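Local coordinates for protein cystalysin (Treponema denticola, PDB 1C7N) that binds pyridoxal-5'-phosphate and belongs to the class I and II aminotransferase family, with the fold that is common to many PLP-dependent enzymes, at residues 69-74 / 92-97; 85-90 / 249-254; 229-234 / 255-260; 243-248 / 278-283. All coordinates share one frame; numbering follows the deposited sequence.

The four contacts gather around one end of the seven-stranded sheet that carries the PLP site. Three neighbouring strands order them: 92-95 at one edge (contact 1), then 248-251 (contact 2), then 230-234 (contact 3). The centres of contacts 2 and 3 are about 8 Å apart, and those of contacts 1 and 2 about 10 Å. Contact 4 brings in the loop running into strand 248-251 and helix 275-287; its centre is about 9 Å from that of contact 1 but about 20 Å from that of contact 3. Along the chain contact 2 crosses the other three. Contacts 1 and 4 reach the cofactor pocket through Gly97 and Ser248, while 2 and 3 pack farther out.

Contact 1: 69-74 / 92-97; sequences EEYKKT and IINTAG. With PLP (pyridoxal-5'-phosphate), chain I.
Van der Waals packing sets a methyl of Ile92, at the start of strand 92-95, against Lys72 of helix 69-83. CD1 of Ile92 lies 3.8 Å from the backbone oxygen Lys72 O and 4.3 Å from Lys72 CB, carried to the helix by an extended ethyl branch (chi2 170°). One water adds a polar bridge: it accepts from Lys72 NZ at 2.8 Å and donates to Ile92 O at 2.7 Å. The lysine tail runs nearly straight to reach it.

Van der Waals contact between polar groups makes the next join. Tyr71 OH stands 3.7 Å from Asn94 ND2, with the ring and amide planes 70° apart and the two side chains sliding past each other in opposite directions. Each polar end is engaged elsewhere: Tyr71 OH is hydrogen-bonded to Asn249 OD1, and Asn94 ND2 to Ser248 O on the adjoining strand. Beyond the strand the chain reaches the cofactor phosphate, where Gly97 CA comes within 3.4 Å of PLP O2P, and Thr95 OG1 bonds back to Gly97 O at 2.9 Å.

Helix and edge strand are thus joined by van der Waals packing and a water, while Tyr71 OH and Asn94 ND2 spend their hydrogen bonds on strand 248-251.

Contact 2: 85-90 / 249-254; sequences WDIQTD and NIIIKN. Unlike the reference sequence in segment 85-90: Gln88 (reference Glu).
Ile251 presents its branches to Trp85 and Ile87, and these three buried side chains carry the contact. Trp85 CH2, at the far corner of the indole, touches Ile251 CG1 at 3.7 Å, while the neighbouring CZ2 is 3.9 Å from Ile251 CG2; the aliphatic branches come at the ring obliquely. The ethyl ends of the two isoleucines meet at 4.1 Å, CD1 of Ile87 to CD1 of Ile251, with the side chains crossing at about a right angle.

Within segment 85-90, Ile87 also covers one face of the indole: its CG2 sits 3.3 Å above the ring plane, over the centre. That follows from a chi1 of 68°, which wedges CG1 between the backbone N and carbonyl carbon and leaves CG2 facing the ring.

Ile251 belongs to strand 248-251, second from the edge in the large-domain sheet of this PLP-enzyme fold and antiparallel to both its neighbours. Its backbone pairs with Thr232 there, and its side chain also rests on Ile92 of the edge strand. On the loop side, Trp85 pairs through its backbone with Met79 of helix 69-83 and packs on Val218 and Gln220, whereas Ile87 O accepts a hydrogen bond from Lys76 NZ.

Contact 3: 229-234 / 255-260; sequences KTITFT and PDIRER
Helix 255-267 packs against the beginning of strand 230-234, part of the large-domain sheet, through one residue: Ile257 meets Lys229 and Ile231. Both of its branches are used. The ethyl end, extended at chi2 174°, brings CD1 to 3.8 Å from Lys229 CA, so it lies against lysine backbone. The other branch, CG2, touches Ile231 CG1 at 3.9 Å and Ile231 CD1 at 4.0 Å, the two isoleucines crossing obliquely.

The CB of Lys229 points away from the helix, and its NZ is hydrogen-bonded to Leu198 O and Val193 O. Ile231 divides its branches as well: while CG1 and CD1 face the helix, CG2 stands 3.7 Å above the ring of Phe233, offset toward the rim.

The strand runs between strands 199-203 and 248-251, and Ile231 reaches Met199 on one and Ile250 on the other. Ile257 touches Met199 too, along with Phe109 of helix 98-109 and Ile252 just after strand 248-251.

Contact 4: 243-248 / 278-283; sequences AGMGMS and YKACEI
Tyr278 takes the methyl of Met247 over one face of its ring, near the centre. Met247 CE is 3.4 Å from the ring centroid and only 13° off the normal, a CH-pi contact, while SD approaches obliquely at 4.2 Å from the same centroid; together they make a Met-aromatic pair. The methionine starts with CG anti to the backbone N (chi1 -177°), then bends at chi2 and chi3, which turns its end onto the ring. The phenol is fixed by a hydrogen bond from OH to Pro272 O, and its ring also stacks edge-to-face with Tyr71.

Met245 and Met247 lie in the loop that leads from helix 237-240 into strand 248-251, and Ser248, the next residue, belongs to the PLP pocket of this aminotransferase-family protein.

Two residues on from Tyr278, Ala280 points at that loop: its CB meets Met245 CE at 3.7 Å. Both also pack on helix 47-59, Ala280 on Leu49 and Met245 on Leu53, and Met245 additionally touches Leu62 of the second subunit. Cys281 follows on the same side of helix 275-287 and rests on Tyr71 and Pro236. Next comes Glu282, whose OE1 forms a salt bridge with Lys286.

Contact 1: 69-74 / 92-97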
loop_
_atom_site.group_PDB
_atom_site.type_symbol
_atom_site.label_atom_id
_atom_site.label_comp_id
_atom_site.label_asym_id
_atom_site.label_seq_id
_atom_site.Cartn_x
_atom_site.Cartn_y
_atom_site.Cartn_z
ATOM N N GLU A 69 18.247 -2.201 7.495
ATOM C CA GLU A 69 19.178 -3.211 7.021
ATOM C C GLU A 69 18.879 -4.497 7.781
ATOM O O GLU A 69 18.981 -5.596 7.234
ATOM C CB GLU A 69 20.624 -2.770 7.261
ATOM C CG GLU A 69 21.030 -1.576 6.413
ATOM C CD GLU A 69 20.713 -1.782 4.938
ATOM O OE1 GLU A 69 21.298 -2.703 4.320
ATOM O OE2 GLU A 69 19.873 -1.023 4.401
ATOM N N GLU A 70 18.492 -4.353 9.044
ATOM C CA GLU A 70 18.159 -5.514 9.860
ATOM C C GLU A 70 16.960 -6.240 9.245
ATOM O O GLU A 70 16.904 -7.472 9.247
ATOM C CB GLU A 70 17.836 -5.082 11.292
ATOM C CG GLU A 70 17.384 -6.217 12.213
ATOM C CD GLU A 70 18.447 -7.293 12.424
ATOM O OE1 GLU A 70 18.184 -8.229 13.214
ATOM O OE2 GLU A 70 19.535 -7.213 11.810
ATOM N N TYR A 71 16.011 -5.474 8.714
ATOM C CA TYR A 71 14.830 -6.056 8.086
ATOM C C TYR A 71 15.260 -6.904 6.901
ATOM O O TYR A 71 14.832 -8.049 6.746
ATOM C CB TYR A 71 13.880 -4.961 7.591
ATOM C CG TYR A 71 12.764 -5.491 6.713
ATOM C CD1 TYR A 71 11.590 -5.991 7.269
ATOM C CD2 TYR A 71 12.898 -5.518 5.324
ATOM C CE1 TYR A 71 10.572 -6.507 6.462
ATOM C CE2 TYR A 71 11.888 -6.034 4.509
ATOM C CZ TYR A 71 10.730 -6.524 5.084
ATOM O OH TYR A 71 9.736 -7.032 4.281
ATOM N N LYS A 72 16.107 -6.327 6.056
ATOM C CA LYS A 72 16.600 -7.022 4.881
ATOM C C LYS A 72 17.390 -8.256 5.294
ATOM O O LYS A 72 17.259 -9.316 4.678
ATOM C CB LYS A 72 17.471 -6.082 4.045
ATOM C CG LYS A 72 16.733 -4.820 3.611
ATOM C CD LYS A 72 17.586 -3.918 2.741
ATOM C CE LYS A 72 16.766 -2.719 2.272
ATOM N NZ LYS A 72 17.403 -2.001 1.139
ATOM N N LYS A 73 18.207 -8.121 6.335
ATOM C CA LYS A 73 18.995 -9.252 6.809
ATOM C C LYS A 73 18.083 -10.381 7.268
ATOM O O LYS A 73 18.379 -11.552 7.042
ATOM C CB LYS A 73 19.899 -8.851 7.982
ATOM C CG LYS A 73 20.993 -7.852 7.650
ATOM C CD LYS A 73 22.022 -7.795 8.779
ATOM C CE LYS A 73 22.900 -6.560 8.679
ATOM N NZ LYS A 73 23.583 -6.456 7.365
ATOM N N THR A 74 16.981 -10.017 7.922
ATOM C CA THR A 74 16.022 -10.993 8.433
ATOM C C THR A 74 15.322 -11.751 7.303
ATOM O O THR A 74 15.058 -12.947 7.421
ATOM C CB THR A 74 14.967 -10.308 9.338
ATOM O OG1 THR A 74 15.625 -9.697 10.456
ATOM C CG2 THR A 74 13.969 -11.319 9.859
ATOM N N ILE A 92 16.075 -7.417 -2.670
ATOM C CA ILE A 92 14.711 -7.267 -2.160
ATOM C C ILE A 92 14.001 -5.956 -2.486
ATOM O O ILE A 92 14.433 -4.890 -2.060
ATOM C CB ILE A 92 14.686 -7.420 -0.622
ATOM C CG1 ILE A 92 15.346 -8.737 -0.213
ATOM C CG2 ILE A 92 13.243 -7.393 -0.108
ATOM C CD1 ILE A 92 15.580 -8.845 1.279
ATOM N N ILE A 93 12.905 -6.049 -3.232
ATOM C CA ILE A 93 12.100 -4.873 -3.575
ATOM C C ILE A 93 10.724 -5.080 -2.934
ATOM O O ILE A 93 10.125 -6.153 -3.067
ATOM C CB ILE A 93 11.938 -4.709 -5.104
ATOM C CG1 ILE A 93 13.316 -4.555 -5.761
ATOM C CG2 ILE A 93 11.063 -3.493 -5.407
ATOM C CD1 ILE A 93 14.131 -3.380 -5.239
ATOM N N ASN A 94 10.223 -4.057 -2.250
ATOM C CA ASN A 94 8.938 -4.162 -1.560
ATOM C C ASN A 94 7.729 -3.592 -2.290
ATOM O O ASN A 94 7.816 -2.567 -2.971
ATOM C CB ASN A 94 9.027 -3.493 -0.184
ATOM C CG ASN A 94 10.111 -4.100 0.693
ATOM O OD1 ASN A 94 11.008 -3.399 1.161
ATOM N ND2 ASN A 94 10.029 -5.405 0.922
ATOM N N THR A 95 6.598 -4.273 -2.129
ATOM C CA THR A 95 5.333 -3.846 -2.713
ATOM C C THR A 95 4.257 -4.172 -1.692
ATOM O O THR A 95 4.463 -5.013 -0.818
ATOM C CB THR A 95 5.005 -4.595 -4.018
ATOM O OG1 THR A 95 4.876 -5.995 -3.746
ATOM C CG2 THR A 95 6.099 -4.373 -5.055
ATOM N N ALA A 96 3.121 -3.492 -1.782
ATOM C CA ALA A 96 2.026 -3.740 -0.861
ATOM C C ALA A 96 1.187 -4.868 -1.444
ATOM O O ALA A 96 0.106 -4.637 -1.978
ATOM C CB ALA A 96 1.177 -2.481 -0.694
ATOM N N GLY A 97 1.701 -6.088 -1.362
ATOM C CA GLY A 97 0.969 -7.220 -1.891
ATOM C C GLY A 97 1.582 -7.799 -3.147
ATOM O O GLY A 97 2.215 -7.100 -3.935
HETATM N N1 PLP I . -0.572 -15.239 -5.133
HETATM C C2 PLP I . -1.295 -16.415 -4.855
HETATM C C2A PLP I . -0.966 -17.598 -5.747
HETATM C C3 PLP I . -2.185 -16.370 -3.692
HETATM O O3 PLP I . -2.922 -17.473 -3.551
HETATM C C4 PLP I . -2.237 -15.200 -2.896
HETATM C C4A PLP I . -3.037 -15.146 -1.673
HETATM C C5 PLP I . -1.385 -14.033 -3.288
HETATM C C6 PLP I . -0.600 -14.076 -4.404
HETATM C C5A PLP I . -1.194 -12.962 -2.218
HETATM O O4P PLP I . -1.486 -11.638 -2.429
HETATM P P PLP I . -1.082 -10.699 -1.163
HETATM O O1P PLP I . -1.791 -9.460 -1.469
HETATM O O2P PLP I . 0.425 -10.519 -1.175
HETATM O O3P PLP I . -1.536 -11.303 0.094
HETATM O O HOH W 1 16.630 -3.878 -0.861
#

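Contact 2: 85-90 / 249-254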
loop_
_atom_site.group_PDB
_atom_site.type_symbol
_atom_site.label_atom_id
_atom_site.label_comp_id
_atom_site.label_asym_id
_atom_site.label_seq_id
_atom_site.Cartn_x
_atom_site.Cartn_y
_atom_site.Cartn_z
ATOM N N TRP A 85 18.227 -20.925 0.188
ATOM C CA TRP A 85 18.274 -19.944 -0.880
ATOM C C TRP A 85 19.165 -18.771 -0.504
ATOM O O TRP A 85 18.891 -18.053 0.458
ATOM C CB TRP A 85 16.849 -19.476 -1.164
ATOM C CG TRP A 85 16.698 -18.565 -2.327
ATOM C CD1 TRP A 85 17.538 -18.442 -3.399
ATOM C CD2 TRP A 85 15.597 -17.689 -2.576
ATOM N NE1 TRP A 85 17.023 -17.539 -4.299
ATOM C CE2 TRP A 85 15.830 -17.065 -3.818
ATOM C CE3 TRP A 85 14.429 -17.373 -1.867
ATOM C CZ2 TRP A 85 14.936 -16.140 -4.369
ATOM C CZ3 TRP A 85 13.541 -16.456 -2.416
ATOM C CH2 TRP A 85 13.799 -15.852 -3.654
ATOM N N ASP A 86 20.230 -18.581 -1.279
ATOM C CA ASP A 86 21.191 -17.510 -1.036
ATOM C C ASP A 86 20.878 -16.245 -1.839
ATOM O O ASP A 86 21.121 -16.189 -3.046
ATOM C CB ASP A 86 22.600 -18.003 -1.384
ATOM C CG ASP A 86 23.686 -17.044 -0.939
ATOM O OD1 ASP A 86 24.850 -17.249 -1.343
ATOM O OD2 ASP A 86 23.387 -16.094 -0.182
ATOM N N ILE A 87 20.329 -15.234 -1.172
ATOM C CA ILE A 87 20.020 -13.976 -1.844
ATOM C C ILE A 87 20.814 -12.870 -1.166
ATOM O O ILE A 87 21.444 -13.097 -0.135
ATOM C CB ILE A 87 18.517 -13.626 -1.761
ATOM C CG1 ILE A 87 18.124 -13.308 -0.317
ATOM C CG2 ILE A 87 17.686 -14.789 -2.283
ATOM C CD1 ILE A 87 16.706 -12.759 -0.165
ATOM N N GLN A 88 20.797 -11.679 -1.749
ATOM C CA GLN A 88 21.503 -10.555 -1.151
ATOM C C GLN A 88 20.470 -9.529 -0.715
ATOM O O GLN A 88 19.344 -9.528 -1.204
ATOM C CB GLN A 88 22.485 -9.933 -2.147
ATOM C CG GLN A 88 23.615 -10.865 -2.568
ATOM C CD GLN A 88 24.282 -11.546 -1.389
ATOM O OE1 GLN A 88 24.538 -10.924 -0.359
ATOM N NE2 GLN A 88 24.575 -12.831 -1.539
ATOM N N THR A 89 20.854 -8.654 0.205
ATOM C CA THR A 89 19.945 -7.640 0.714
ATOM C C THR A 89 19.402 -6.685 -0.343
ATOM O O THR A 89 18.227 -6.312 -0.301
ATOM C CB THR A 89 20.620 -6.805 1.814
ATOM O OG1 THR A 89 21.895 -6.351 1.345
ATOM C CG2 THR A 89 20.806 -7.637 3.078
ATOM N N ASP A 90 20.244 -6.288 -1.290
ATOM C CA ASP A 90 19.803 -5.357 -2.315
ATOM C C ASP A 90 18.972 -5.988 -3.430
ATOM O O ASP A 90 18.620 -5.318 -4.391
ATOM C CB ASP A 90 21.001 -4.592 -2.897
ATOM C CG ASP A 90 22.115 -5.504 -3.375
ATOM O OD1 ASP A 90 23.144 -4.973 -3.850
ATOM O OD2 ASP A 90 21.968 -6.744 -3.276
ATOM N N ASN A 249 7.913 -9.159 -0.297
ATOM C CA ASN A 249 9.339 -9.150 -0.573
ATOM C C ASN A 249 9.583 -9.754 -1.949
ATOM O O ASN A 249 9.701 -10.977 -2.096
ATOM C CB ASN A 249 10.093 -9.940 0.491
ATOM C CG ASN A 249 10.062 -9.259 1.834
ATOM O OD1 ASN A 249 10.502 -8.110 1.969
ATOM N ND2 ASN A 249 9.540 -9.953 2.839
ATOM N N ILE A 250 9.635 -8.887 -2.956
ATOM C CA ILE A 250 9.853 -9.319 -4.328
ATOM C C ILE A 250 11.356 -9.398 -4.534
ATOM O O ILE A 250 12.064 -8.395 -4.383
ATOM C CB ILE A 250 9.235 -8.316 -5.326
ATOM C CG1 ILE A 250 7.869 -7.854 -4.818
ATOM C CG2 ILE A 250 9.053 -8.983 -6.687
ATOM C CD1 ILE A 250 6.847 -8.993 -4.659
ATOM N N ILE A 251 11.846 -10.589 -4.864
ATOM C CA ILE A 251 13.280 -10.793 -5.047
ATOM C C ILE A 251 13.697 -10.766 -6.511
ATOM O O ILE A 251 13.216 -11.564 -7.325
ATOM C CB ILE A 251 13.724 -12.135 -4.425
ATOM C CG1 ILE A 251 13.164 -12.260 -3.006
ATOM C CG2 ILE A 251 15.246 -12.221 -4.387
ATOM C CD1 ILE A 251 13.544 -11.108 -2.084
ATOM N N ILE A 252 14.605 -9.850 -6.834
ATOM C CA ILE A 252 15.100 -9.687 -8.201
ATOM C C ILE A 252 16.619 -9.523 -8.201
ATOM O O ILE A 252 17.144 -8.483 -7.799
ATOM C CB ILE A 252 14.471 -8.449 -8.868
ATOM C CG1 ILE A 252 12.950 -8.487 -8.694
ATOM C CG2 ILE A 252 14.819 -8.417 -10.349
ATOM C CD1 ILE A 252 12.255 -7.242 -9.193
ATOM N N LYS A 253 17.318 -10.560 -8.653
ATOM C CA LYS A 253 18.781 -10.560 -8.711
ATOM C C LYS A 253 19.387 -9.584 -9.721
ATOM O O LYS A 253 20.327 -8.854 -9.401
ATOM C CB LYS A 253 19.284 -11.969 -9.037
ATOM C CG LYS A 253 20.785 -12.055 -9.275
ATOM C CD LYS A 253 21.165 -13.404 -9.872
ATOM C CE LYS A 253 22.673 -13.560 -9.965
ATOM N NZ LYS A 253 23.077 -14.760 -10.754
ATOM N N ASN A 254 18.858 -9.581 -10.942
ATOM C CA ASN A 254 19.372 -8.714 -11.997
ATOM C C ASN A 254 19.117 -7.230 -11.750
ATOM O O ASN A 254 17.970 -6.796 -11.642
ATOM C CB ASN A 254 18.780 -9.116 -13.345
ATOM C CG ASN A 254 19.398 -8.349 -14.500
ATOM O OD1 ASN A 254 18.949 -7.255 -14.850
ATOM N ND2 ASN A 254 20.449 -8.912 -15.084
#

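Contact 3: 229-234 / 255-260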
loop_
_atom_site.group_PDB
_atom_site.type_symbol
_atom_site.label_atom_id
_atom_site.label_comp_id
_atom_site.label_asym_id
_atom_site.label_seq_id
_atom_site.Cartn_x
_atom_site.Cartn_y
_atom_site.Cartn_z
ATOM N N LYS A 229 17.211 -13.928 -14.987
ATOM C CA LYS A 229 16.027 -13.387 -15.639
ATOM C C LYS A 229 14.729 -13.804 -14.949
ATOM O O LYS A 229 13.689 -13.954 -15.587
ATOM C CB LYS A 229 15.991 -13.785 -17.119
ATOM C CG LYS A 229 15.876 -15.271 -17.408
ATOM C CD LYS A 229 15.704 -15.472 -18.907
ATOM C CE LYS A 229 15.455 -16.923 -19.276
ATOM N NZ LYS A 229 15.106 -17.039 -20.729
ATOM N N THR A 230 14.801 -13.974 -13.634
ATOM C CA THR A 230 13.638 -14.366 -12.843
ATOM C C THR A 230 13.236 -13.300 -11.823
ATOM O O THR A 230 14.082 -12.596 -11.270
ATOM C CB THR A 230 13.905 -15.678 -12.055
ATOM O OG1 THR A 230 14.184 -16.746 -12.969
ATOM C CG2 THR A 230 12.691 -16.049 -11.190
ATOM N N ILE A 231 11.932 -13.189 -11.596
ATOM C CA ILE A 231 11.377 -12.283 -10.601
ATOM C C ILE A 231 10.602 -13.232 -9.698
ATOM O O ILE A 231 9.679 -13.900 -10.156
ATOM C CB ILE A 231 10.376 -11.269 -11.200
ATOM C CG1 ILE A 231 11.109 -10.223 -12.044
ATOM C CG2 ILE A 231 9.605 -10.595 -10.076
ATOM C CD1 ILE A 231 10.175 -9.257 -12.766
ATOM N N THR A 232 10.995 -13.317 -8.433
ATOM C CA THR A 232 10.322 -14.211 -7.500
ATOM C C THR A 232 9.520 -13.426 -6.473
ATOM O O THR A 232 10.069 -12.581 -5.758
ATOM C CB THR A 232 11.335 -15.120 -6.767
ATOM O OG1 THR A 232 12.018 -15.946 -7.721
ATOM C CG2 THR A 232 10.620 -16.007 -5.765
ATOM N N PHE A 233 8.220 -13.703 -6.414
ATOM C CA PHE A 233 7.329 -13.021 -5.479
ATOM C C PHE A 233 7.173 -13.805 -4.181
ATOM O O PHE A 233 6.776 -14.970 -4.193
ATOM C CB PHE A 233 5.937 -12.824 -6.099
ATOM C CG PHE A 233 5.959 -12.265 -7.495
ATOM C CD1 PHE A 233 6.157 -13.101 -8.588
ATOM C CD2 PHE A 233 5.776 -10.902 -7.721
ATOM C CE1 PHE A 233 6.173 -12.591 -9.887
ATOM C CE2 PHE A 233 5.793 -10.383 -9.018
ATOM C CZ PHE A 233 5.992 -11.231 -10.101
ATOM N N THR A 234 7.511 -13.174 -3.059
ATOM C CA THR A 234 7.361 -13.828 -1.761
ATOM C C THR A 234 6.756 -12.827 -0.797
ATOM O O THR A 234 6.734 -11.621 -1.065
ATOM C CB THR A 234 8.707 -14.286 -1.152
ATOM O OG1 THR A 234 9.371 -13.158 -0.564
ATOM C CG2 THR A 234 9.599 -14.902 -2.215
ATOM N N PRO A 255 20.194 -6.429 -11.669
ATOM C CA PRO A 255 20.099 -4.987 -11.432
ATOM C C PRO A 255 19.243 -4.258 -12.462
ATOM O O PRO A 255 18.505 -3.334 -12.119
ATOM C CB PRO A 255 21.557 -4.540 -11.465
ATOM C CG PRO A 255 22.279 -5.734 -10.946
ATOM C CD PRO A 255 21.604 -6.854 -11.699
ATOM N N ASP A 256 19.348 -4.667 -13.722
ATOM C CA ASP A 256 18.572 -4.045 -14.789
ATOM C C ASP A 256 17.086 -4.325 -14.617
ATOM O O ASP A 256 16.263 -3.414 -14.697
ATOM C CB ASP A 256 19.041 -4.556 -16.152
ATOM C CG ASP A 256 20.315 -3.881 -16.617
ATOM O OD1 ASP A 256 21.285 -3.828 -15.832
ATOM O OD2 ASP A 256 20.342 -3.404 -17.771
ATOM N N ILE A 257 16.743 -5.588 -14.391
ATOM C CA ILE A 257 15.348 -5.964 -14.196
ATOM C C ILE A 257 14.825 -5.356 -12.896
ATOM O O ILE A 257 13.707 -4.841 -12.845
ATOM C CB ILE A 257 15.182 -7.497 -14.128
ATOM C CG1 ILE A 257 15.502 -8.117 -15.491
ATOM C CG2 ILE A 257 13.765 -7.843 -13.705
ATOM C CD1 ILE A 257 15.511 -9.639 -15.487
ATOM N N ARG A 258 15.640 -5.416 -11.848
ATOM C CA ARG A 258 15.253 -4.872 -10.555
ATOM C C ARG A 258 14.941 -3.384 -10.653
ATOM O O ARG A 258 13.915 -2.922 -10.156
ATOM C CB ARG A 258 16.365 -5.103 -9.527
ATOM C CG ARG A 258 15.994 -4.690 -8.105
ATOM C CD ARG A 258 16.991 -5.230 -7.084
ATOM N NE ARG A 258 18.335 -4.680 -7.250
ATOM C CZ ARG A 258 19.422 -5.407 -7.507
ATOM N NH1 ARG A 258 19.335 -6.724 -7.634
ATOM N NH2 ARG A 258 20.606 -4.818 -7.615
ATOM N N GLU A 259 15.826 -2.637 -11.305
ATOM C CA GLU A 259 15.636 -1.201 -11.453
ATOM C C GLU A 259 14.451 -0.840 -12.343
ATOM O O GLU A 259 13.861 0.227 -12.183
ATOM C CB GLU A 259 16.933 -0.556 -11.964
ATOM C CG GLU A 259 18.006 -0.453 -10.880
ATOM C CD GLU A 259 19.386 -0.110 -11.416
ATOM O OE1 GLU A 259 19.504 0.823 -12.240
ATOM O OE2 GLU A 259 20.359 -0.770 -10.998
ATOM N N ARG A 260 14.093 -1.724 -13.270
ATOM C CA ARG A 260 12.950 -1.466 -14.146
ATOM C C ARG A 260 11.652 -1.728 -13.385
ATOM O O ARG A 260 10.658 -1.016 -13.553
ATOM C CB ARG A 260 12.989 -2.361 -15.393
ATOM C CG ARG A 260 14.026 -1.958 -16.439
ATOM C CD ARG A 260 13.409 -1.928 -17.835
ATOM N NE ARG A 260 12.997 -3.241 -18.319
ATOM C CZ ARG A 260 12.121 -3.428 -19.302
ATOM N NH1 ARG A 260 11.563 -2.388 -19.902
ATOM N NH2 ARG A 260 11.802 -4.652 -19.694
#

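Contact 4: 243-248 / 278-283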
loop_
_atom_site.group_PDB
_atom_site.type_symbol
_atom_site.label_atom_id
_atom_site.label_comp_id
_atom_site.label_asym_id
_atom_site.label_seq_id
_atom_site.Cartn_x
_atom_site.Cartn_y
_atom_site.Cartn_z
ATOM N N ALA A 243 -2.460 -10.702 5.494
ATOM C CA ALA A 243 -2.736 -10.100 4.199
ATOM C C ALA A 243 -3.134 -8.645 4.445
ATOM O O ALA A 243 -2.993 -7.801 3.569
ATOM C CB ALA A 243 -3.878 -10.846 3.498
ATOM N N GLY A 244 -3.634 -8.370 5.648
ATOM C CA GLY A 244 -4.047 -7.018 6.002
ATOM C C GLY A 244 -2.922 -6.139 6.528
ATOM O O GLY A 244 -3.165 -5.037 7.034
ATOM N N MET A 245 -1.692 -6.633 6.408
ATOM C CA MET A 245 -0.506 -5.904 6.839
ATOM C C MET A 245 0.265 -5.398 5.623
ATOM O O MET A 245 1.286 -4.718 5.755
ATOM C CB MET A 245 0.375 -6.806 7.701
ATOM C CG MET A 245 -0.258 -7.121 9.051
ATOM S SD MET A 245 -0.660 -5.611 9.955
ATOM C CE MET A 245 0.713 -5.496 11.098
ATOM N N GLY A 246 -0.250 -5.738 4.443
ATOM C CA GLY A 246 0.325 -5.317 3.175
ATOM C C GLY A 246 1.822 -5.093 3.056
ATOM O O GLY A 246 2.277 -3.950 3.059
ATOM N N MET A 247 2.587 -6.175 2.946
ATOM C CA MET A 247 4.036 -6.071 2.789
ATOM C C MET A 247 4.572 -7.307 2.083
ATOM O O MET A 247 4.415 -8.425 2.570
ATOM C CB MET A 247 4.727 -5.895 4.142
ATOM C CG MET A 247 6.241 -5.698 4.044
ATOM S SD MET A 247 6.763 -4.429 2.849
ATOM C CE MET A 247 6.137 -2.930 3.618
ATOM N N SER A 248 5.195 -7.099 0.928
ATOM C CA SER A 248 5.734 -8.200 0.142
ATOM C C SER A 248 7.231 -8.036 -0.113
ATOM O O SER A 248 7.753 -6.918 -0.143
ATOM C CB SER A 248 5.007 -8.282 -1.201
ATOM O OG SER A 248 3.602 -8.298 -1.027
ATOM N N TYR A 278 6.493 -3.502 7.706
ATOM C CA TYR A 278 7.882 -3.923 7.789
ATOM C C TYR A 278 8.146 -4.694 9.077
ATOM O O TYR A 278 8.742 -5.767 9.045
ATOM C CB TYR A 278 8.827 -2.719 7.706
ATOM C CG TYR A 278 8.841 -2.062 6.347
ATOM C CD1 TYR A 278 8.190 -0.849 6.129
ATOM C CD2 TYR A 278 9.475 -2.669 5.264
ATOM C CE1 TYR A 278 8.171 -0.255 4.868
ATOM C CE2 TYR A 278 9.457 -2.084 3.996
ATOM C CZ TYR A 278 8.806 -0.879 3.807
ATOM O OH TYR A 278 8.795 -0.289 2.564
ATOM N N LYS A 279 7.685 -4.158 10.205
ATOM C CA LYS A 279 7.902 -4.799 11.505
ATOM C C LYS A 279 7.196 -6.146 11.651
ATOM O O LYS A 279 7.731 -7.069 12.269
ATOM C CB LYS A 279 7.456 -3.873 12.638
ATOM C CG LYS A 279 7.844 -4.370 14.025
ATOM C CD LYS A 279 9.356 -4.392 14.200
ATOM C CE LYS A 279 9.745 -4.847 15.593
ATOM N NZ LYS A 279 11.223 -4.944 15.747
ATOM N N ALA A 280 5.992 -6.247 11.093
ATOM C CA ALA A 280 5.220 -7.483 11.155
ATOM C C ALA A 280 5.988 -8.631 10.504
ATOM O O ALA A 280 6.050 -9.733 11.045
ATOM C CB ALA A 280 3.869 -7.295 10.459
ATOM N N CYS A 281 6.571 -8.372 9.338
ATOM C CA CYS A 281 7.330 -9.397 8.627
ATOM C C CYS A 281 8.556 -9.817 9.434
ATOM O O CYS A 281 8.870 -11.006 9.529
ATOM C CB CYS A 281 7.769 -8.876 7.258
ATOM S SG CYS A 281 8.741 -10.064 6.307
ATOM N N GLU A 282 9.247 -8.839 10.012
ATOM C CA GLU A 282 10.428 -9.128 10.814
ATOM C C GLU A 282 10.075 -9.958 12.049
ATOM O O GLU A 282 10.739 -10.957 12.350
ATOM C CB GLU A 282 11.117 -7.826 11.241
ATOM C CG GLU A 282 12.306 -8.057 12.167
ATOM C CD GLU A 282 13.079 -6.785 12.464
ATOM O OE1 GLU A 282 13.753 -6.734 13.513
ATOM O OE2 GLU A 282 13.024 -5.846 11.642
ATOM N N ILE A 283 9.033 -9.548 12.763
ATOM C CA ILE A 283 8.603 -10.276 13.954
ATOM C C ILE A 283 8.236 -11.721 13.616
ATOM O O ILE A 283 8.606 -12.646 14.339
ATOM C CB ILE A 283 7.373 -9.627 14.607
ATOM C CG1 ILE A 283 7.718 -8.224 15.116
ATOM C CG2 ILE A 283 6.884 -10.496 15.763
ATOM C CD1 ILE A 283 6.506 -7.444 15.584
#